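Local coordinates for protein plasma serine protease inhibitor (Homo sapiens, PDB 3DY0) that inhibits serine proteases in plasma and other body fluids in a heparin-dependent way, inactivating them irreversibly through a cleavable reactive centre loop, at residues A[88-93]-A[168-173]; A[172-177]-A[220-225]; A[204-209]-A[261-266]. All coordinates share one frame; numbering follows the deposited sequence. Where two conformers were deposited one is given.

The three contacts form a row through the serpin body, where strands of sheets A, B and C connect into one branched, curled network. Contacts 1 and 2 have centres about 11 Å apart and share K172 and W173, so contact 2 opens where strand 159-172 ends. Contact 3 is centred about 13 Å from contact 2 and about 23 Å from contact 1, whose atoms it does not touch. Along the chain, contact 1 closes before contact 3 opens, while the segments of contacts 2 and 3 alternate; neighbouring strands 194-211 and 216-222 join these two through the backbone hydrogen bond from G220 N to H207 O. The row thus runs from sheet A, through the breach, to sheets B and C.

Contact 1 of 3, residues A[88-93]-A[168-173]; sequences GFQLSL and FFKAKW
The rings of F89 and F169 meet rim to rim, neither lying over the other, with planes 59° apart. F89 CD1 comes to 3.7 Å from F169 CE2. K170 O sits at the edge of the F89 ring, and L91 CD1 lies near the plane of the F169 ring, at its edge. F168 is likewise met at its edge. There the amide of Q90 brings CD to 3.6 Å from F168 CE2, with NE2 in the ring plane and the amide itself turned 70° from it. With CG between its backbone N and carbonyl carbon (chi1 64°), F89 swings its ring to the side of F169. Separately, F89 CB packs on the methyl of A171, 3.4 Å from A171 CB. These groups ride on an antiparallel ladder of serpin sheet A. Strand 159-172 lies between strand 90-99 and strand 323-335, and the latter, set between 159-172 and 307-319, is the inserted reactive centre loop of the cleaved serpin. Q90 and K170 form a hydrogen-bonded pair, Q90 N to K170 O at 2.9 Å. S92 and F168 form another, S92 N to F168 O also at 2.9 Å. Between them L91 faces F169 as a non-hydrogen-bonded pair, and both side chains lie on the face opposite Q90, S92, F168 and K170, where F169 also meets Y223 edge-to-face.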
loop_
_atom_site.group_PDB
_atom_site.type_symbol
_atom_site.label_atom_id
_atom_site.label_comp_id
_atom_site.label_asym_id
_atom_site.label_seq_id
_atom_site.Cartn_x
_atom_site.Cartn_y
_atom_site.Cartn_z
ATOM N N GLY A 88 -7.277 5.769 19.641
ATOM C CA GLY A 88 -6.518 6.978 19.377
ATOM C C GLY A 88 -6.473 7.459 17.940
ATOM O O GLY A 88 -6.070 8.594 17.684
ATOM N N PHE A 89 -6.883 6.617 16.996
ATOM C CA PHE A 89 -6.859 7.008 15.592
ATOM C C PHE A 89 -7.888 6.252 14.762
ATOM O O PHE A 89 -8.817 5.651 15.302
ATOM C CB PHE A 89 -5.458 6.790 15.009
ATOM C CG PHE A 89 -5.027 5.354 14.979
ATOM C CD1 PHE A 89 -4.803 4.709 13.765
ATOM C CD2 PHE A 89 -4.838 4.641 16.161
ATOM C CE1 PHE A 89 -4.396 3.379 13.724
ATOM C CE2 PHE A 89 -4.430 3.308 16.132
ATOM C CZ PHE A 89 -4.207 2.675 14.910
ATOM N N GLN A 90 -7.719 6.281 13.445
ATOM C CA GLN A 90 -8.657 5.609 12.559
ATOM C C GLN A 90 -7.964 4.748 11.513
ATOM O O GLN A 90 -7.023 5.187 10.851
ATOM C CB GLN A 90 -9.542 6.647 11.866
ATOM C CG GLN A 90 -10.667 6.060 11.026
ATOM C CD GLN A 90 -11.610 7.125 10.485
ATOM O OE1 GLN A 90 -12.584 6.816 9.796
ATOM N NE2 GLN A 90 -11.324 8.386 10.797
ATOM N N LEU A 91 -8.431 3.514 11.384
ATOM C CA LEU A 91 -7.892 2.586 10.402
ATOM C C LEU A 91 -9.001 1.671 9.918
ATOM O O LEU A 91 -9.543 0.872 10.686
ATOM C CB LEU A 91 -6.757 1.746 10.992
ATOM C CG LEU A 91 -6.216 0.683 10.027
ATOM C CD1 LEU A 91 -5.783 1.341 8.714
ATOM C CD2 LEU A 91 -5.046 -0.048 10.669
ATOM N N SER A 92 -9.340 1.801 8.639
ATOM C CA SER A 92 -10.385 0.992 8.029
ATOM C C SER A 92 -9.802 0.189 6.871
ATOM O O SER A 92 -8.975 0.696 6.114
ATOM C CB SER A 92 -11.512 1.895 7.517
ATOM O OG SER A 92 -12.540 1.136 6.907
ATOM N N LEU A 93 -10.233 -1.061 6.742
ATOM C CA LEU A 93 -9.756 -1.936 5.674
ATOM C C LEU A 93 -10.946 -2.790 5.243
ATOM O O LEU A 93 -11.596 -3.412 6.082
ATOM C CB LEU A 93 -8.634 -2.828 6.208
ATOM C CG LEU A 93 -7.904 -3.773 5.252
ATOM C CD1 LEU A 93 -7.156 -2.976 4.197
ATOM C CD2 LEU A 93 -6.933 -4.638 6.056
ATOM N N PHE A 168 -8.091 2.992 4.656
ATOM C CA PHE A 168 -8.114 4.398 5.043
ATOM C C PHE A 168 -7.461 4.550 6.409
ATOM O O PHE A 168 -7.808 3.839 7.355
ATOM C CB PHE A 168 -9.544 4.939 5.118
ATOM C CG PHE A 168 -9.612 6.364 5.596
ATOM C CD1 PHE A 168 -9.315 7.415 4.734
ATOM C CD2 PHE A 168 -9.914 6.650 6.922
ATOM C CE1 PHE A 168 -9.314 8.732 5.187
ATOM C CE2 PHE A 168 -9.915 7.968 7.386
ATOM C CZ PHE A 168 -9.612 9.008 6.515
ATOM N N PHE A 169 -6.520 5.487 6.504
ATOM C CA PHE A 169 -5.795 5.746 7.742
ATOM C C PHE A 169 -5.757 7.235 8.061
ATOM O O PHE A 169 -5.448 8.063 7.205
ATOM C CB PHE A 169 -4.362 5.199 7.613
ATOM C CG PHE A 169 -3.443 5.582 8.743
ATOM C CD1 PHE A 169 -2.648 6.723 8.659
ATOM C CD2 PHE A 169 -3.341 4.779 9.876
ATOM C CE1 PHE A 169 -1.760 7.056 9.685
ATOM C CE2 PHE A 169 -2.455 5.107 10.908
ATOM C CZ PHE A 169 -1.666 6.244 10.811
ATOM N N LYS A 170 -6.093 7.576 9.298
ATOM C CA LYS A 170 -6.043 8.965 9.727
ATOM C C LYS A 170 -5.645 8.968 11.185
ATOM O O LYS A 170 -6.280 8.313 12.008
ATOM C CB LYS A 170 -7.395 9.662 9.565
ATOM C CG LYS A 170 -7.372 11.101 10.077
ATOM C CD LYS A 170 -8.696 11.815 9.869
ATOM C CE LYS A 170 -8.669 13.194 10.514
ATOM N NZ LYS A 170 -9.984 13.884 10.398
ATOM N N ALA A 171 -4.584 9.694 11.502
ATOM C CA ALA A 171 -4.126 9.762 12.878
ATOM C C ALA A 171 -3.415 11.068 13.163
ATOM O O ALA A 171 -2.815 11.672 12.278
ATOM C CB ALA A 171 -3.191 8.598 13.165
ATOM N N LYS A 172 -3.506 11.509 14.411
ATOM C CA LYS A 172 -2.821 12.712 14.839
ATOM C C LYS A 172 -1.472 12.238 15.346
ATOM O O LYS A 172 -1.350 11.103 15.813
ATOM C CB LYS A 172 -3.561 13.372 16.004
ATOM C CG LYS A 172 -4.955 13.860 15.680
ATOM C CD LYS A 172 -5.642 14.346 16.944
ATOM C CE LYS A 172 -7.010 14.938 16.635
ATOM N NZ LYS A 172 -7.704 15.364 17.883
ATOM N N TRP A 173 -0.457 13.088 15.246
ATOM C CA TRP A 173 0.850 12.722 15.780
ATOM C C TRP A 173 0.625 12.679 17.285
ATOM O O TRP A 173 -0.256 13.370 17.794
ATOM C CB TRP A 173 1.891 13.805 15.499
ATOM C CG TRP A 173 2.255 13.984 14.069
ATOM C CD1 TRP A 173 2.089 15.111 13.318
ATOM C CD2 TRP A 173 2.891 13.023 13.218
ATOM N NE1 TRP A 173 2.581 14.912 12.051
ATOM C CE2 TRP A 173 3.078 13.639 11.961
ATOM C CE3 TRP A 173 3.319 11.701 13.395
ATOM C CZ2 TRP A 173 3.678 12.978 10.881
ATOM C CZ3 TRP A 173 3.920 11.041 12.321
ATOM C CH2 TRP A 173 4.089 11.684 11.081
HETATM O O HOH W 1 -5.444 10.421 16.173
#

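Contact 2 of 3, residues A[172-177]-A[220-225]; sequences KWETSF and GVPYQG
W173 and Y223 form the tight half of the contact. Their rings lie nearly parallel, 7° apart, but are slid so that overlap is slight: Y223 CE1 stands over one face of the indole, 3.3 Å from W173 CZ3. Matching first torsions (chi1 -68° for W173, -72° for Y223) send both rings the same way, side by side. F177 CE2 lies over the opposite indole face, P222 O is at the edge, and V221 CG1 presses on W173 CE3 at 3.5 Å. This is the serpin breach, where the reactive centre loop enters sheet A. W173 NE1 hydrogen-bonds to D320 O, and Y223 OH and T324 OG1, on strand 323-335, are hydrogen-bonded. A single bridge between W173 and Y223 aligns the backbones, flanked by Q224 N to K172 O and E174 N to P222 O, each 2.9 Å. The solvent side is looser. P222 O also takes a water (2.8 Å) that accepts from T175 N, and another water joins E174 O (2.8 Å) to Q224 OE1. Q224 runs alongside K172, with NE2 3.8 Å from K172 CD. On the P222 side the extended E174 chain brings OE1 to 3.5 Å from P222 CG.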
loop_
_atom_site.group_PDB
_atom_site.type_symbol
_atom_site.label_atom_id
_atom_site.label_comp_id
_atom_site.label_asym_id
_atom_site.label_seq_id
_atom_site.Cartn_x
_atom_site.Cartn_y
_atom_site.Cartn_z
ATOM N N LYS A 172 -3.506 11.509 14.411
ATOM C CA LYS A 172 -2.821 12.712 14.839
ATOM C C LYS A 172 -1.472 12.238 15.346
ATOM O O LYS A 172 -1.350 11.103 15.813
ATOM C CB LYS A 172 -3.561 13.372 16.004
ATOM C CG LYS A 172 -4.955 13.860 15.680
ATOM C CD LYS A 172 -5.642 14.346 16.944
ATOM C CE LYS A 172 -7.010 14.938 16.635
ATOM N NZ LYS A 172 -7.704 15.364 17.883
ATOM N N TRP A 173 -0.457 13.088 15.246
ATOM C CA TRP A 173 0.850 12.722 15.780
ATOM C C TRP A 173 0.625 12.679 17.285
ATOM O O TRP A 173 -0.256 13.370 17.794
ATOM C CB TRP A 173 1.891 13.805 15.499
ATOM C CG TRP A 173 2.255 13.984 14.069
ATOM C CD1 TRP A 173 2.089 15.111 13.318
ATOM C CD2 TRP A 173 2.891 13.023 13.218
ATOM N NE1 TRP A 173 2.581 14.912 12.051
ATOM C CE2 TRP A 173 3.078 13.639 11.961
ATOM C CE3 TRP A 173 3.319 11.701 13.395
ATOM C CZ2 TRP A 173 3.678 12.978 10.881
ATOM C CZ3 TRP A 173 3.920 11.041 12.321
ATOM C CH2 TRP A 173 4.089 11.684 11.081
ATOM N N GLU A 174 1.401 11.871 17.995
ATOM C CA GLU A 174 1.277 11.822 19.445
ATOM C C GLU A 174 1.610 13.232 19.937
ATOM O O GLU A 174 0.973 13.757 20.854
ATOM C CB GLU A 174 2.263 10.809 20.019
ATOM C CG GLU A 174 2.147 10.628 21.519
ATOM C CD GLU A 174 3.078 9.553 22.041
ATOM O OE1 GLU A 174 4.305 9.701 21.880
ATOM O OE2 GLU A 174 2.579 8.559 22.607
ATOM N N THR A 175 2.616 13.834 19.312
ATOM C CA THR A 175 3.044 15.194 19.620
ATOM C C THR A 175 3.072 15.948 18.293
ATOM O O THR A 175 3.853 15.617 17.402
ATOM C CB THR A 175 4.450 15.220 20.238
ATOM O OG1 THR A 175 4.437 14.508 21.481
ATOM C CG2 THR A 175 4.902 16.660 20.472
ATOM N N SER A 176 2.216 16.954 18.161
ATOM C CA SER A 176 2.148 17.727 16.927
ATOM C C SER A 176 3.343 18.651 16.736
ATOM O O SER A 176 4.082 18.941 17.679
ATOM C CB SER A 176 0.871 18.568 16.903
ATOM O OG SER A 176 0.962 19.638 17.828
ATOM N N PHE A 177 3.526 19.101 15.500
ATOM C CA PHE A 177 4.593 20.029 15.162
ATOM C C PHE A 177 3.900 21.373 15.391
ATOM O O PHE A 177 2.695 21.491 15.155
ATOM C CB PHE A 177 4.972 19.900 13.680
ATOM C CG PHE A 177 5.835 18.707 13.361
ATOM C CD1 PHE A 177 7.222 18.789 13.455
ATOM C CD2 PHE A 177 5.264 17.505 12.952
ATOM C CE1 PHE A 177 8.026 17.693 13.139
ATOM C CE2 PHE A 177 6.058 16.403 12.635
ATOM C CZ PHE A 177 7.443 16.498 12.729
ATOM N N GLY A 220 11.754 7.368 14.195
ATOM C CA GLY A 220 10.388 6.936 14.389
ATOM C C GLY A 220 9.616 8.103 14.967
ATOM O O GLY A 220 10.099 8.775 15.880
ATOM N N VAL A 221 8.434 8.363 14.421
ATOM C CA VAL A 221 7.581 9.448 14.900
ATOM C C VAL A 221 6.227 8.806 15.177
ATOM O O VAL A 221 5.498 8.440 14.256
ATOM C CB VAL A 221 7.425 10.558 13.841
ATOM C CG1 VAL A 221 6.662 11.742 14.437
ATOM C CG2 VAL A 221 8.791 11.001 13.348
ATOM N N PRO A 222 5.865 8.674 16.458
ATOM C CA PRO A 222 4.599 8.056 16.856
ATOM C C PRO A 222 3.283 8.793 16.608
ATOM O O PRO A 222 3.205 10.018 16.673
ATOM C CB PRO A 222 4.819 7.779 18.338
ATOM C CG PRO A 222 5.610 8.973 18.761
ATOM C CD PRO A 222 6.628 9.116 17.642
ATOM N N TYR A 223 2.253 8.010 16.312
ATOM C CA TYR A 223 0.910 8.539 16.114
ATOM C C TYR A 223 0.168 8.241 17.404
ATOM O O TYR A 223 0.636 7.444 18.216
ATOM C CB TYR A 223 0.189 7.798 14.988
ATOM C CG TYR A 223 0.698 8.117 13.612
ATOM C CD1 TYR A 223 0.508 9.382 13.055
ATOM C CD2 TYR A 223 1.388 7.163 12.868
ATOM C CE1 TYR A 223 0.996 9.690 11.793
ATOM C CE2 TYR A 223 1.882 7.459 11.607
ATOM C CZ TYR A 223 1.684 8.724 11.077
ATOM O OH TYR A 223 2.179 9.030 9.831
ATOM N N GLN A 224 -0.974 8.887 17.601
ATOM C CA GLN A 224 -1.778 8.590 18.776
ATOM C C GLN A 224 -2.216 7.161 18.501
ATOM O O GLN A 224 -2.716 6.865 17.417
ATOM C CB GLN A 224 -3.001 9.502 18.854
ATOM C CG GLN A 224 -2.732 10.831 19.523
ATOM C CD GLN A 224 -4.001 11.619 19.776
ATOM O OE1 GLN A 224 -4.025 12.521 20.613
ATOM N NE2 GLN A 224 -5.060 11.292 19.046
ATOM N N GLY A 225 -2.014 6.274 19.466
ATOM C CA GLY A 225 -2.378 4.885 19.259
ATOM C C GLY A 225 -1.118 4.065 19.056
ATOM O O GLY A 225 -0.018 4.548 19.317
HETATM O O HOH W 1 -5.444 10.421 16.173
HETATM O O HOH W 2 -1.352 13.073 22.218
HETATM O O HOH W 3 1.826 6.429 21.075
HETATM O O HOH W 4 4.498 12.321 17.628
#

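Contact 3 of 3, residues A[204-209]-A[261-266]; sequences DQYHYL and RQLELY
Y206 sets CG anti to its carbonyl carbon (chi1 -61°), which carries its ring across L263 and L265, and R261 bends at chi3 to bring its guanidinium group against Y208. The setting is the serpin junction of sheets C and B: strand 194-211 lies between strands 259-277 and 216-222, H207 and L209 bonding to G220 and V218 while Y208 still bonds to K259. The short axes cross at 111°, a strong twist. The ladder is antiparallel. D204 and L263 form one hydrogen-bonded pair, with L263 N 2.9 Å from D204 O, and Y206 and R261 another, with Y206 N 2.8 Å from R261 O. Q205 and Q262 lie between as a non-hydrogen-bonded pair. Their side chains share the face opposite Y206, and Q262, bent at chi2, folds its amide back over the D204 backbone, CD 3.6 Å from D204 O. On the other face one side of the R261 guanidinium takes Y208 CE2, 3.1 Å from NH1, with the planes 37° apart. R261 NH1 and Y208 OH each hydrogen-bond to polar side chains of the bound peptide, a separate chain consistent with the C-terminal cleavage fragment, which continues the sheet parallel to L263-Y266. Y206 OH hydrogen-bonds to R202 O. Its ring meets L263 O in plane at the edge, packs CD2 on L263 CB at 3.7 Å, and ends with OH 3.6 Å from L265 CB.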
loop_
_atom_site.group_PDB
_atom_site.type_symbol
_atom_site.label_atom_id
_atom_site.label_comp_id
_atom_site.label_asym_id
_atom_site.label_seq_id
_atom_site.Cartn_x
_atom_site.Cartn_y
_atom_site.Cartn_z
ATOM N N ASP A 204 12.580 17.345 20.178
ATOM C CA ASP A 204 11.941 16.416 21.100
ATOM C C ASP A 204 12.779 15.148 21.175
ATOM O O ASP A 204 13.816 15.039 20.527
ATOM C CB ASP A 204 10.541 16.079 20.565
ATOM C CG ASP A 204 9.621 15.478 21.618
ATOM O OD1 ASP A 204 10.058 15.278 22.766
ATOM O OD2 ASP A 204 8.447 15.208 21.281
ATOM N N GLN A 205 12.333 14.197 21.985
ATOM C CA GLN A 205 13.024 12.921 22.090
ATOM C C GLN A 205 12.376 12.024 21.045
ATOM O O GLN A 205 11.150 11.973 20.942
ATOM C CB GLN A 205 12.829 12.304 23.471
ATOM C CG GLN A 205 13.565 10.988 23.652
ATOM C CD GLN A 205 13.171 10.277 24.929
ATOM O OE1 GLN A 205 12.065 9.748 25.042
ATOM N NE2 GLN A 205 14.073 10.269 25.901
ATOM N N TYR A 206 13.194 11.328 20.265
ATOM C CA TYR A 206 12.684 10.443 19.221
ATOM C C TYR A 206 13.438 9.131 19.172
ATOM O O TYR A 206 14.604 9.058 19.575
ATOM C CB TYR A 206 12.870 11.065 17.832
ATOM C CG TYR A 206 12.170 12.370 17.563
ATOM C CD1 TYR A 206 10.897 12.397 16.992
ATOM C CD2 TYR A 206 12.807 13.583 17.813
ATOM C CE1 TYR A 206 10.281 13.605 16.669
ATOM C CE2 TYR A 206 12.204 14.789 17.493
ATOM C CZ TYR A 206 10.944 14.795 16.920
ATOM O OH TYR A 206 10.362 15.998 16.587
ATOM N N HIS A 207 12.774 8.088 18.681
ATOM C CA HIS A 207 13.429 6.799 18.517
ATOM C C HIS A 207 14.325 7.030 17.308
ATOM O O HIS A 207 13.863 7.474 16.254
ATOM C CB HIS A 207 12.410 5.696 18.235
ATOM C CG HIS A 207 11.884 5.036 19.472
ATOM N ND1 HIS A 207 12.686 4.306 20.323
ATOM C CD2 HIS A 207 10.641 5.004 20.007
ATOM C CE1 HIS A 207 11.960 3.852 21.329
ATOM N NE2 HIS A 207 10.715 4.261 21.161
ATOM N N TYR A 208 15.607 6.741 17.469
ATOM C CA TYR A 208 16.576 6.983 16.415
ATOM C C TYR A 208 17.606 5.882 16.263
ATOM O O TYR A 208 17.953 5.201 17.226
ATOM C CB TYR A 208 17.283 8.303 16.750
ATOM C CG TYR A 208 18.452 8.690 15.872
ATOM C CD1 TYR A 208 18.260 9.427 14.704
ATOM C CD2 TYR A 208 19.758 8.363 16.237
ATOM C CE1 TYR A 208 19.343 9.840 13.925
ATOM C CE2 TYR A 208 20.851 8.766 15.459
ATOM C CZ TYR A 208 20.632 9.508 14.308
ATOM O OH TYR A 208 21.700 9.937 13.552
ATOM N N LEU A 209 18.096 5.723 15.039
ATOM C CA LEU A 209 19.127 4.742 14.746
ATOM C C LEU A 209 19.958 5.192 13.558
ATOM O O LEU A 209 19.425 5.677 12.557
ATOM C CB LEU A 209 18.518 3.371 14.427
ATOM C CG LEU A 209 19.529 2.281 14.051
ATOM C CD1 LEU A 209 20.403 1.964 15.251
ATOM C CD2 LEU A 209 18.803 1.028 13.585
ATOM N N ARG A 261 16.703 9.438 21.577
ATOM C CA ARG A 261 17.673 10.511 21.422
ATOM C C ARG A 261 16.982 11.851 21.198
ATOM O O ARG A 261 15.913 11.912 20.594
ATOM C CB ARG A 261 18.589 10.219 20.235
ATOM C CG ARG A 261 19.595 11.313 19.960
ATOM C CD ARG A 261 20.552 10.919 18.856
ATOM N NE ARG A 261 21.251 9.675 19.163
ATOM C CZ ARG A 261 22.338 9.255 18.524
ATOM N NH1 ARG A 261 22.850 9.983 17.541
ATOM N NH2 ARG A 261 22.913 8.111 18.866
ATOM N N GLN A 262 17.601 12.921 21.685
ATOM C CA GLN A 262 17.051 14.258 21.517
ATOM C C GLN A 262 17.450 14.776 20.137
ATOM O O GLN A 262 18.634 14.802 19.789
ATOM C CB GLN A 262 17.599 15.196 22.595
ATOM C CG GLN A 262 16.869 16.523 22.685
ATOM C CD GLN A 262 15.528 16.405 23.392
ATOM O OE1 GLN A 262 14.726 17.336 23.381
ATOM N NE2 GLN A 262 15.287 15.261 24.019
ATOM N N LEU A 263 16.458 15.184 19.349
ATOM C CA LEU A 263 16.716 15.699 18.010
ATOM C C LEU A 263 15.953 16.983 17.743
ATOM O O LEU A 263 14.859 17.183 18.268
ATOM C CB LEU A 263 16.256 14.701 16.941
ATOM C CG LEU A 263 16.756 13.262 16.913
ATOM C CD1 LEU A 263 15.969 12.483 15.863
ATOM C CD2 LEU A 263 18.233 13.236 16.600
ATOM N N GLU A 264 16.548 17.846 16.928
ATOM C CA GLU A 264 15.888 19.063 16.480
ATOM C C GLU A 264 15.524 18.567 15.081
ATOM O O GLU A 264 16.328 18.650 14.150
ATOM C CB GLU A 264 16.866 20.237 16.401
ATOM C CG GLU A 264 16.203 21.555 16.016
ATOM C CD GLU A 264 17.172 22.726 15.992
ATOM O OE1 GLU A 264 16.733 23.846 15.660
ATOM O OE2 GLU A 264 18.367 22.532 16.303
ATOM N N LEU A 265 14.327 18.000 14.960
ATOM C CA LEU A 265 13.861 17.419 13.705
ATOM C C LEU A 265 13.184 18.382 12.747
ATOM O O LEU A 265 12.286 19.124 13.135
ATOM C CB LEU A 265 12.895 16.265 13.996
ATOM C CG LEU A 265 12.301 15.547 12.781
ATOM C CD1 LEU A 265 13.404 14.790 12.047
ATOM C CD2 LEU A 265 11.204 14.591 13.233
ATOM N N TYR A 266 13.620 18.338 11.491
ATOM C CA TYR A 266 13.058 19.161 10.429
ATOM C C TYR A 266 12.510 18.184 9.396
ATOM O O TYR A 266 13.252 17.396 8.820
ATOM C CB TYR A 266 14.143 20.056 9.829
ATOM C CG TYR A 266 14.518 21.206 10.742
ATOM C CD1 TYR A 266 13.867 22.437 10.648
ATOM C CD2 TYR A 266 15.488 21.047 11.729
ATOM C CE1 TYR A 266 14.174 23.484 11.518
ATOM C CE2 TYR A 266 15.800 22.085 12.604
ATOM C CZ TYR A 266 15.140 23.300 12.493
ATOM O OH TYR A 266 15.444 24.327 13.364
#